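Local coordinates for VIN1 (Oscarella pearsei, PDB 6BFI), which binds actin filaments and may play a role in cell-cell adhesion, as a member of the vinculin/alpha-catenin family, at residues Thr252-Glu257 with Ser767-Ile772; Met274-Gln279 with Pro619-Leu624; Trp684-Lys687 with Ile692-Val695; Ile819-Arg822 with Pro826-Ser829. One frame throughout, in Å; residues are numbered along the deposited sequence.

Contact 1. Residues Thr252-Glu257 with Ser767-Ile772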
loop_
_atom_site.group_PDB
_atom_site.type_symbol
_atom_site.label_atom_id
_atom_site.label_comp_id
_atom_site.label_asym_id
_atom_site.label_seq_id
_atom_site.Cartn_x
_atom_site.Cartn_y
_atom_site.Cartn_z
ATOM N N THR A 252 -17.464 -1.137 10.711
ATOM C CA THR A 252 -17.397 -0.256 11.872
ATOM C C THR A 252 -16.135 -0.518 12.686
ATOM O O THR A 252 -16.117 -0.316 13.901
ATOM C CB THR A 252 -18.639 -0.413 12.748
ATOM O OG1 THR A 252 -18.714 -1.757 13.245
ATOM C CG2 THR A 252 -19.899 -0.100 11.954
ATOM N N THR A 253 -15.071 -0.968 12.024
ATOM C CA THR A 253 -13.852 -1.390 12.697
ATOM C C THR A 253 -12.637 -0.727 12.065
ATOM O O THR A 253 -12.643 -0.377 10.881
ATOM C CB THR A 253 -13.679 -2.915 12.640
ATOM O OG1 THR A 253 -13.751 -3.354 11.276
ATOM C CG2 THR A 253 -14.760 -3.611 13.455
ATOM N N THR A 254 -11.593 -0.559 12.873
ATOM C CA THR A 254 -10.311 -0.096 12.361
ATOM C C THR A 254 -9.702 -1.173 11.470
ATOM O O THR A 254 -9.585 -2.334 11.873
ATOM C CB THR A 254 -9.364 0.243 13.514
ATOM O OG1 THR A 254 -9.952 1.259 14.340
ATOM C CG2 THR A 254 -8.028 0.741 12.982
ATOM N N PHE A 255 -9.321 -0.782 10.251
ATOM C CA PHE A 255 -8.856 -1.753 9.265
ATOM C C PHE A 255 -7.551 -2.411 9.696
ATOM O O PHE A 255 -7.378 -3.625 9.533
ATOM C CB PHE A 255 -8.684 -1.070 7.907
ATOM C CG PHE A 255 -8.406 -2.018 6.775
ATOM C CD1 PHE A 255 -8.870 -3.324 6.812
ATOM C CD2 PHE A 255 -7.674 -1.603 5.675
ATOM C CE1 PHE A 255 -8.612 -4.196 5.770
ATOM C CE2 PHE A 255 -7.414 -2.469 4.630
ATOM C CZ PHE A 255 -7.883 -3.767 4.678
ATOM N N GLU A 256 -6.629 -1.632 10.258
ATOM C CA GLU A 256 -5.285 -2.116 10.550
ATOM C C GLU A 256 -5.238 -2.943 11.831
ATOM O O GLU A 256 -4.194 -3.021 12.487
ATOM C CB GLU A 256 -4.310 -0.938 10.637
ATOM C CG GLU A 256 -4.069 -0.209 9.311
ATOM C CD GLU A 256 -5.235 0.674 8.882
ATOM O OE1 GLU A 256 -6.239 0.753 9.621
ATOM O OE2 GLU A 256 -5.145 1.291 7.800
ATOM N N GLU A 257 -6.360 -3.560 12.194
ATOM C CA GLU A 257 -6.450 -4.481 13.321
ATOM C C GLU A 257 -7.224 -5.729 12.922
ATOM O O GLU A 257 -7.987 -6.291 13.711
ATOM C CB GLU A 257 -7.097 -3.809 14.532
ATOM C CG GLU A 257 -6.340 -2.600 15.056
ATOM C CD GLU A 257 -6.976 -2.004 16.298
ATOM O OE1 GLU A 257 -7.671 -2.742 17.029
ATOM O OE2 GLU A 257 -6.783 -0.794 16.542
ATOM N N SER A 767 -3.616 6.892 18.362
ATOM C CA SER A 767 -3.360 7.373 19.717
ATOM C C SER A 767 -4.645 7.833 20.396
ATOM O O SER A 767 -4.832 7.610 21.602
ATOM C CB SER A 767 -2.327 8.499 19.690
ATOM O OG SER A 767 -2.787 9.600 18.929
ATOM N N THR A 768 -5.539 8.477 19.642
ATOM C CA THR A 768 -6.836 8.866 20.192
ATOM C C THR A 768 -7.622 7.639 20.642
ATOM O O THR A 768 -8.111 7.573 21.783
ATOM C CB THR A 768 -7.621 9.662 19.148
ATOM O OG1 THR A 768 -6.853 10.801 18.737
ATOM C CG2 THR A 768 -8.953 10.132 19.717
ATOM N N GLN A 769 -7.739 6.646 19.756
ATOM C CA GLN A 769 -8.372 5.388 20.133
ATOM C C GLN A 769 -7.662 4.739 21.311
ATOM O O GLN A 769 -8.302 4.079 22.132
ATOM C CB GLN A 769 -8.402 4.434 18.939
ATOM C CG GLN A 769 -9.248 4.922 17.777
ATOM C CD GLN A 769 -9.264 3.944 16.617
ATOM O OE1 GLN A 769 -8.843 2.794 16.752
ATOM N NE2 GLN A 769 -9.750 4.397 15.468
ATOM N N LEU A 770 -6.345 4.925 21.418
ATOM C CA LEU A 770 -5.601 4.356 22.537
ATOM C C LEU A 770 -6.048 4.972 23.854
ATOM O O LEU A 770 -6.304 4.261 24.831
ATOM C CB LEU A 770 -4.097 4.555 22.333
ATOM C CG LEU A 770 -3.202 4.066 23.476
ATOM C CD1 LEU A 770 -3.244 2.548 23.594
ATOM C CD2 LEU A 770 -1.775 4.550 23.292
ATOM N N LYS A 771 -6.148 6.304 23.899
ATOM C CA LYS A 771 -6.582 6.956 25.131
ATOM C C LYS A 771 -8.010 6.565 25.487
ATOM O O LYS A 771 -8.309 6.271 26.653
ATOM C CB LYS A 771 -6.452 8.473 25.000
ATOM C CG LYS A 771 -5.015 8.953 24.888
ATOM C CD LYS A 771 -4.933 10.466 24.918
ATOM C CE LYS A 771 -5.652 11.082 23.733
ATOM N NZ LYS A 771 -5.566 12.567 23.762
ATOM N N ILE A 772 -8.905 6.539 24.495
ATOM C CA ILE A 772 -10.293 6.169 24.773
ATOM C C ILE A 772 -10.371 4.739 25.299
ATOM O O ILE A 772 -11.018 4.465 26.318
ATOM C CB ILE A 772 -11.161 6.360 23.516
ATOM C CG1 ILE A 772 -11.212 7.838 23.124
ATOM C CG2 ILE A 772 -12.562 5.816 23.751
ATOM C CD1 ILE A 772 -11.995 8.112 21.859
#
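Q769, on helix 763-778, reaches across to T254 in the loop that follows helix 224-249, and this one glutamine carries the contact from the helical side. The CA atoms of T254 and Q769 are 9.7 Å apart, a span bridged by a fully extended glutamine. Its CB points toward the loop, and CG stands beside the backbone N. From there the chain runs straight on, so CB and CG act as a spacer and the amide does the touching. CD comes within 3.6 Å of T254 OG1. At the tip, OE1 accepts a hydrogen bond from T254 OG1 at 3.1 Å. The hydroxyl approaches this oxygen from its flank, at a C=O...donor angle of 105° and tilted 16° from the carbonyl plane. NE2 also lies near the hydroxyl, 3.3 Å from T254 OG1.

The contact joins the long head of the molecule to the helical bundle near its C-terminus, consistent with the head-tail packing known in vinculins. N799 of helix 786-817 touches both Q769 and E257, and F5 also packs on the glutamine. With an alanine here, the T254 hydroxyl would probably lose its acceptor and a gap would open between loop and helix. E257 comes in from the same loop, its carboxylate plane turned 58° from the amide, and its OE2 stops 4.1 Å from Q769 OE1. Just before T254, the carbonyl of T253 accepts a hydrogen bond from H187 NE2.

Contact 2. Residues Met274-Gln279 with Pro619-Leu624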
loop_
_atom_site.group_PDB
_atom_site.type_symbol
_atom_site.label_atom_id
_atom_site.label_comp_id
_atom_site.label_asym_id
_atom_site.label_seq_id
_atom_site.Cartn_x
_atom_site.Cartn_y
_atom_site.Cartn_z
ATOM N N MET A 274 15.918 -9.108 5.143
ATOM C CA MET A 274 16.689 -10.300 5.488
ATOM C C MET A 274 18.052 -10.288 4.803
ATOM O O MET A 274 19.067 -10.639 5.420
ATOM C CB MET A 274 15.897 -11.554 5.117
ATOM C CG MET A 274 16.570 -12.861 5.498
ATOM S SD MET A 274 15.567 -14.301 5.076
ATOM C CE MET A 274 14.250 -14.161 6.282
ATOM N N PHE A 275 18.094 -9.890 3.528
ATOM C CA PHE A 275 19.365 -9.706 2.834
ATOM C C PHE A 275 20.277 -8.761 3.607
ATOM O O PHE A 275 21.452 -9.065 3.846
ATOM C CB PHE A 275 19.117 -9.165 1.422
ATOM C CG PHE A 275 19.077 -10.223 0.354
ATOM C CD1 PHE A 275 17.900 -10.900 0.067
ATOM C CD2 PHE A 275 20.213 -10.528 -0.378
ATOM C CE1 PHE A 275 17.864 -11.869 -0.922
ATOM C CE2 PHE A 275 20.181 -11.496 -1.367
ATOM C CZ PHE A 275 19.008 -12.166 -1.638
ATOM N N HIS A 276 19.741 -7.610 4.017
ATOM C CA HIS A 276 20.569 -6.597 4.663
ATOM C C HIS A 276 21.023 -7.048 6.047
ATOM O O HIS A 276 22.159 -6.775 6.453
ATOM C CB HIS A 276 19.800 -5.279 4.745
ATOM C CG HIS A 276 19.299 -4.793 3.420
ATOM N ND1 HIS A 276 18.419 -3.740 3.297
ATOM C CD2 HIS A 276 19.557 -5.215 2.158
ATOM C CE1 HIS A 276 18.154 -3.535 2.019
ATOM N NE2 HIS A 276 18.833 -4.417 1.307
ATOM N N GLN A 277 20.150 -7.738 6.783
ATOM C CA GLN A 277 20.524 -8.258 8.094
ATOM C C GLN A 277 21.608 -9.320 7.973
ATOM O O GLN A 277 22.523 -9.382 8.805
ATOM C CB GLN A 277 19.292 -8.828 8.799
ATOM C CG GLN A 277 18.293 -7.778 9.248
ATOM C CD GLN A 277 18.626 -7.204 10.611
ATOM O OE1 GLN A 277 18.790 -7.942 11.582
ATOM N NE2 GLN A 277 18.730 -5.882 10.688
ATOM N N ALA A 278 21.519 -10.168 6.947
ATOM C CA ALA A 278 22.555 -11.173 6.737
ATOM C C ALA A 278 23.871 -10.525 6.323
ATOM O O ALA A 278 24.948 -10.969 6.742
ATOM C CB ALA A 278 22.095 -12.189 5.693
ATOM N N GLN A 279 23.803 -9.465 5.512
ATOM C CA GLN A 279 25.014 -8.743 5.131
ATOM C C GLN A 279 25.669 -8.086 6.341
ATOM O O GLN A 279 26.893 -8.149 6.500
ATOM C CB GLN A 279 24.687 -7.701 4.061
ATOM C CG GLN A 279 24.264 -8.293 2.719
ATOM C CD GLN A 279 23.484 -7.311 1.859
ATOM O OE1 GLN A 279 23.370 -6.130 2.189
ATOM N NE2 GLN A 279 22.936 -7.800 0.754
ATOM N N PRO A 619 24.712 4.967 -2.761
ATOM C CA PRO A 619 24.532 3.653 -2.133
ATOM C C PRO A 619 23.278 3.628 -1.280
ATOM O O PRO A 619 23.066 4.523 -0.447
ATOM C CB PRO A 619 25.798 3.488 -1.275
ATOM C CG PRO A 619 26.416 4.861 -1.205
ATOM C CD PRO A 619 26.048 5.521 -2.493
ATOM N N PRO A 620 22.409 2.628 -1.475
ATOM C CA PRO A 620 21.120 2.607 -0.765
ATOM C C PRO A 620 21.274 2.607 0.747
ATOM O O PRO A 620 21.052 3.628 1.406
ATOM C CB PRO A 620 20.471 1.307 -1.260
ATOM C CG PRO A 620 21.137 1.017 -2.565
ATOM C CD PRO A 620 22.547 1.498 -2.410
ATOM N N ARG A 621 21.653 1.465 1.303
ATOM C CA ARG A 621 21.830 1.322 2.738
ATOM C C ARG A 621 23.173 1.909 3.157
ATOM O O ARG A 621 24.011 2.241 2.315
ATOM C CB ARG A 621 21.728 -0.154 3.113
ATOM C CG ARG A 621 21.526 -1.071 1.922
ATOM C CD ARG A 621 21.552 -2.531 2.327
ATOM N NE ARG A 621 22.853 -2.944 2.844
ATOM C CZ ARG A 621 23.138 -3.077 4.135
ATOM N NH1 ARG A 621 22.213 -2.830 5.052
ATOM N NH2 ARG A 621 24.352 -3.459 4.510
ATOM N N PRO A 622 23.403 2.076 4.459
ATOM C CA PRO A 622 24.734 2.458 4.914
ATOM C C PRO A 622 25.763 1.428 4.479
ATOM O O PRO A 622 25.433 0.245 4.280
ATOM C CB PRO A 622 24.589 2.503 6.442
ATOM C CG PRO A 622 23.300 1.796 6.747
ATOM C CD PRO A 622 22.433 2.068 5.567
ATOM N N PRO A 623 27.021 1.842 4.312
ATOM C CA PRO A 623 28.034 0.913 3.789
ATOM C C PRO A 623 28.418 -0.174 4.780
ATOM O O PRO A 623 27.885 -0.233 5.892
ATOM C CB PRO A 623 29.220 1.835 3.484
ATOM C CG PRO A 623 29.063 2.959 4.452
ATOM C CD PRO A 623 27.580 3.174 4.590
ATOM N N LEU A 624 29.342 -1.039 4.379
ATOM C CA LEU A 624 29.833 -2.117 5.221
ATOM C C LEU A 624 31.068 -1.678 5.991
ATOM O O LEU A 624 31.749 -0.723 5.607
ATOM C CB LEU A 624 30.179 -3.340 4.370
ATOM C CG LEU A 624 29.081 -4.120 3.648
ATOM C CD1 LEU A 624 27.893 -4.366 4.565
ATOM C CD2 LEU A 624 28.664 -3.408 2.375
#
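H276 and Q279 on helix 268-283 face R621 and L624, with 8.2 Å between the CA atoms in each pair, as the R621-L624 part of the proline-rich loop runs alongside the helix in the same direction. R621 CD sits squarely over the imidazole, 3.2 Å from the centroid of the H276 ring and 6° off its normal, a CH-pi contact. Beyond CD the arginine bends (chi3 -65°), which carries the guanidinium off the ring and along the helix, its plane 34° from the imidazole. NH1 then lies 3.5 Å from H276 CB. Q279 OE1 approaches over a face of the guanidinium, 3.3 Å from R621 NE, but the angle is too poor for a hydrogen bond. L624 adds a loose van der Waals touch, its CD1 4.4 Å from the carbonyl oxygen Q279 O.

The polar ends find their stronger mates nearby: R621 NH2 forms a salt bridge with D280, while E361 of helix 344-375 bonds both H276 NE2 and Q279 NE2. Across the contact itself, then, the loop is held by a methylene over an aromatic face, and the E361 carboxylate may favour a charged imidazole that the nearby guanidinium would tend to oppose.

Contact 3. Residues Trp684-Lys687 with Ile692-Val695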
loop_
_atom_site.group_PDB
_atom_site.type_symbol
_atom_site.label_atom_id
_atom_site.label_comp_id
_atom_site.label_asym_id
_atom_site.label_seq_id
_atom_site.Cartn_x
_atom_site.Cartn_y
_atom_site.Cartn_z
ATOM N N TRP A 684 20.393 0.656 17.171
ATOM C CA TRP A 684 20.951 1.952 16.815
ATOM C C TRP A 684 21.372 2.701 18.073
ATOM O O TRP A 684 20.680 2.655 19.095
ATOM C CB TRP A 684 19.938 2.794 16.038
ATOM C CG TRP A 684 19.339 2.094 14.868
ATOM C CD1 TRP A 684 18.174 1.386 14.847
ATOM C CD2 TRP A 684 19.869 2.036 13.539
ATOM N NE1 TRP A 684 17.947 0.888 13.589
ATOM C CE2 TRP A 684 18.974 1.272 12.767
ATOM C CE3 TRP A 684 21.014 2.555 12.929
ATOM C CZ2 TRP A 684 19.186 1.015 11.415
ATOM C CZ3 TRP A 684 21.225 2.298 11.585
ATOM C CH2 TRP A 684 20.316 1.534 10.843
ATOM N N ASP A 685 22.506 3.395 17.992
ATOM C CA ASP A 685 22.925 4.267 19.078
ATOM C C ASP A 685 22.101 5.549 19.062
ATOM O O ASP A 685 21.617 5.990 18.014
ATOM C CB ASP A 685 24.415 4.595 18.972
ATOM C CG ASP A 685 24.731 5.504 17.801
ATOM O OD1 ASP A 685 24.082 5.365 16.744
ATOM O OD2 ASP A 685 25.628 6.362 17.940
ATOM N N GLU A 686 21.948 6.154 20.238
ATOM C CA GLU A 686 21.024 7.272 20.390
ATOM C C GLU A 686 21.635 8.626 20.059
ATOM O O GLU A 686 20.904 9.533 19.645
ATOM C CB GLU A 686 20.472 7.313 21.817
ATOM C CG GLU A 686 19.375 6.304 22.091
ATOM C CD GLU A 686 18.414 6.781 23.160
ATOM O OE1 GLU A 686 18.482 7.973 23.529
ATOM O OE2 GLU A 686 17.591 5.969 23.631
ATOM N N LYS A 687 22.945 8.795 20.235
ATOM C CA LYS A 687 23.546 10.114 20.075
ATOM C C LYS A 687 23.405 10.602 18.638
ATOM O O LYS A 687 23.706 9.876 17.685
ATOM C CB LYS A 687 25.018 10.089 20.496
ATOM C CG LYS A 687 25.890 9.102 19.739
ATOM C CD LYS A 687 27.360 9.345 20.033
ATOM C CE LYS A 687 27.748 10.778 19.707
ATOM N NZ LYS A 687 29.150 11.080 20.104
ATOM N N ILE A 692 15.256 7.661 17.608
ATOM C CA ILE A 692 15.499 6.438 18.368
ATOM C C ILE A 692 15.186 6.657 19.843
ATOM O O ILE A 692 14.659 5.765 20.522
ATOM C CB ILE A 692 16.950 5.965 18.152
ATOM C CG1 ILE A 692 17.181 5.629 16.678
ATOM C CG2 ILE A 692 17.268 4.765 19.028
ATOM C CD1 ILE A 692 16.211 4.599 16.128
ATOM N N SER A 693 15.486 7.852 20.356
ATOM C CA SER A 693 15.192 8.160 21.753
ATOM C C SER A 693 13.689 8.153 22.009
ATOM O O SER A 693 13.211 7.515 22.958
ATOM C CB SER A 693 15.793 9.517 22.123
ATOM O OG SER A 693 17.128 9.623 21.660
ATOM N N LEU A 694 12.928 8.860 21.168
ATOM C CA LEU A 694 11.476 8.887 21.322
ATOM C C LEU A 694 10.885 7.489 21.223
ATOM O O LEU A 694 9.960 7.141 21.968
ATOM C CB LEU A 694 10.846 9.800 20.270
ATOM C CG LEU A 694 11.324 11.251 20.177
ATOM C CD1 LEU A 694 10.437 12.042 19.229
ATOM C CD2 LEU A 694 11.370 11.904 21.551
ATOM N N VAL A 695 11.409 6.671 20.309
ATOM C CA VAL A 695 10.841 5.343 20.101
ATOM C C VAL A 695 11.152 4.429 21.281
ATOM O O VAL A 695 10.289 3.669 21.736
ATOM C CB VAL A 695 11.343 4.754 18.773
ATOM C CG1 VAL A 695 10.931 3.315 18.666
ATOM C CG2 VAL A 695 10.784 5.546 17.603
#
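Chi1 of -78° sets E686 CG beside its backbone N, and an extended chi2 of -151° then carries the carboxylate to S693, whose own OG stands beside its backbone N. There E686 OE1 and S693 OG are 2.8 Å apart. The hydroxyl may give its proton to this oxygen or to the carbonyl of N689, which is also within its reach. The carboxylate leans over the helix backbone as well, with E686 CD 3.8 Å from S693 CA.

Below this polar pair, I692 fills the angle between loop and helix. Its CG2 packs 4.0 Å from E686 CG, while its CD1 takes the other direction and meets the indole, 4.0 Å from W684 CD1. The tryptophan and isoleucine side chains cross at about a right angle. The indole leads away from the helix to meet W832 edge-to-face. With an alanine in place of E686, the S693 hydroxyl would probably lose one of its two candidate acceptors, and K696 and R700, which touch the glutamate, would be left without its negative charge.

V695, one turn on, packs against V677 and A681 of helix 669-682. The segment 684-687 is thus the connection of a helical hairpin, consistent with the first inter-helix loop of the antiparallel helical bundle that forms the tail of vinculin-family proteins.

Contact 4. Residues Ile819-Arg822 with Pro826-Ser829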
loop_
_atom_site.group_PDB
_atom_site.type_symbol
_atom_site.label_atom_id
_atom_site.label_comp_id
_atom_site.label_asym_id
_atom_site.label_seq_id
_atom_site.Cartn_x
_atom_site.Cartn_y
_atom_site.Cartn_z
ATOM N N ILE A 819 18.225 8.719 3.448
ATOM C CA ILE A 819 19.263 8.364 2.483
ATOM C C ILE A 819 19.538 9.505 1.511
ATOM O O ILE A 819 20.696 9.786 1.188
ATOM C CB ILE A 819 18.868 7.072 1.741
ATOM C CG1 ILE A 819 18.734 5.914 2.732
ATOM C CG2 ILE A 819 19.891 6.736 0.668
ATOM C CD1 ILE A 819 18.119 4.666 2.135
ATOM N N ARG A 820 18.495 10.179 1.030
ATOM C CA ARG A 820 18.626 11.296 0.094
ATOM C C ARG A 820 18.009 12.534 0.736
ATOM O O ARG A 820 16.899 12.947 0.390
ATOM C CB ARG A 820 17.969 10.972 -1.254
ATOM C CG ARG A 820 18.725 9.951 -2.088
ATOM C CD ARG A 820 18.125 9.835 -3.480
ATOM N NE ARG A 820 18.866 8.900 -4.321
ATOM C CZ ARG A 820 19.924 9.232 -5.054
ATOM N NH1 ARG A 820 20.372 10.480 -5.051
ATOM N NH2 ARG A 820 20.535 8.314 -5.791
ATOM N N LEU A 821 18.739 13.128 1.673
ATOM C CA LEU A 821 18.316 14.350 2.339
ATOM C C LEU A 821 18.945 15.563 1.668
ATOM O O LEU A 821 20.006 15.472 1.043
ATOM C CB LEU A 821 18.696 14.329 3.820
ATOM C CG LEU A 821 17.964 13.332 4.718
ATOM C CD1 LEU A 821 18.484 13.425 6.145
ATOM C CD2 LEU A 821 16.464 13.576 4.673
ATOM N N ARG A 822 18.277 16.702 1.804
ATOM C CA ARG A 822 18.838 17.950 1.318
ATOM C C ARG A 822 20.101 18.290 2.106
ATOM O O ARG A 822 20.154 18.071 3.320
ATOM C CB ARG A 822 17.814 19.077 1.445
ATOM C CG ARG A 822 16.554 18.845 0.625
ATOM C CD ARG A 822 15.307 19.303 1.364
ATOM N NE ARG A 822 15.289 20.745 1.589
ATOM C CZ ARG A 822 14.311 21.388 2.218
ATOM N NH1 ARG A 822 13.268 20.717 2.688
ATOM N NH2 ARG A 822 14.374 22.704 2.379
ATOM N N PRO A 826 18.570 20.728 8.730
ATOM C CA PRO A 826 19.188 20.202 9.958
ATOM C C PRO A 826 19.071 18.694 10.080
ATOM O O PRO A 826 19.883 18.068 10.780
ATOM C CB PRO A 826 18.422 20.924 11.076
ATOM C CG PRO A 826 17.127 21.332 10.450
ATOM C CD PRO A 826 17.448 21.636 9.016
ATOM N N ILE A 827 18.090 18.096 9.402
ATOM C CA ILE A 827 17.786 16.670 9.484
ATOM C C ILE A 827 18.994 15.912 8.951
ATOM O O ILE A 827 19.231 14.749 9.295
ATOM C CB ILE A 827 16.507 16.314 8.695
ATOM C CG1 ILE A 827 15.297 17.081 9.224
ATOM C CG2 ILE A 827 16.221 14.825 8.785
ATOM C CD1 ILE A 827 14.993 18.360 8.480
ATOM N N ALA A 828 19.767 16.590 8.102
ATOM C CA ALA A 828 20.958 15.985 7.525
ATOM C C ALA A 828 21.958 15.577 8.599
ATOM O O ALA A 828 22.736 14.638 8.395
ATOM C CB ALA A 828 21.600 16.953 6.528
ATOM N N SER A 829 21.938 16.244 9.754
ATOM C CA SER A 829 22.856 15.933 10.845
ATOM C C SER A 829 22.404 14.745 11.692
ATOM O O SER A 829 23.032 14.468 12.720
ATOM C CB SER A 829 23.046 17.161 11.738
ATOM O OG SER A 829 23.664 18.218 11.025
#
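A backbone hydrogen bond of 2.9 Å from S829 N to P826 O closes the short turn that sets I827 and A828 against L821 and R822. The turn is a piece of 3-10 helix in the C-terminal arm, the part of the chain that follows helix 786-817, and the contact folds this arm back on itself at the protein surface.

L821 does most of the work. Its side chain is stretched out, with CD1 anti to CA (chi2 179°), so this methyl is the part that reaches the turn. There it meets three things: the carbonyl oxygen of I827, 3.5 Å from L821 CD1; the branch methyl of the same residue, with L821 CD1 and I827 CG2 3.7 Å apart; and the main chain of the next residue, where L821 CD1 is 3.8 Å from A828 CA. The leucine and isoleucine side chains cross at about a right angle, so methyl meets methyl over a small area. No hydrogen bond links the two segments.

The arm is tied to its surroundings on a further side. R822 pairs through its backbone with A746, just past helix 718-745, and I827 packs on A746 and on I743 of that helix. R820 holds the carbonyl of N616 through NH2. On the side of the turn next to R822, the last touch is between main chain and methyl: R822 O lies 3.7 Å from A828 CB.

How the contacts relate
Contacts 2, 3 and 4 gather on the same side of the chain's centre, their centres 17 to 20 Å apart, while contact 1 stands off, 27 Å from the centre of contact 3 and 35 Å from that of contact 2. One pair touches directly: the proline-rich loop of contact 2 meets the C-terminal arm of contact 4, where P620 O lies 3.2 Å from I819 CD1. Contact 3 comes within about 5 Å of contact 2 and about 7 Å of contact 4, nearest atoms, without touching either. Along the sequence, contacts 2 and 3 are nested in the long loop that contact 1 closes, and contact 4 follows after it.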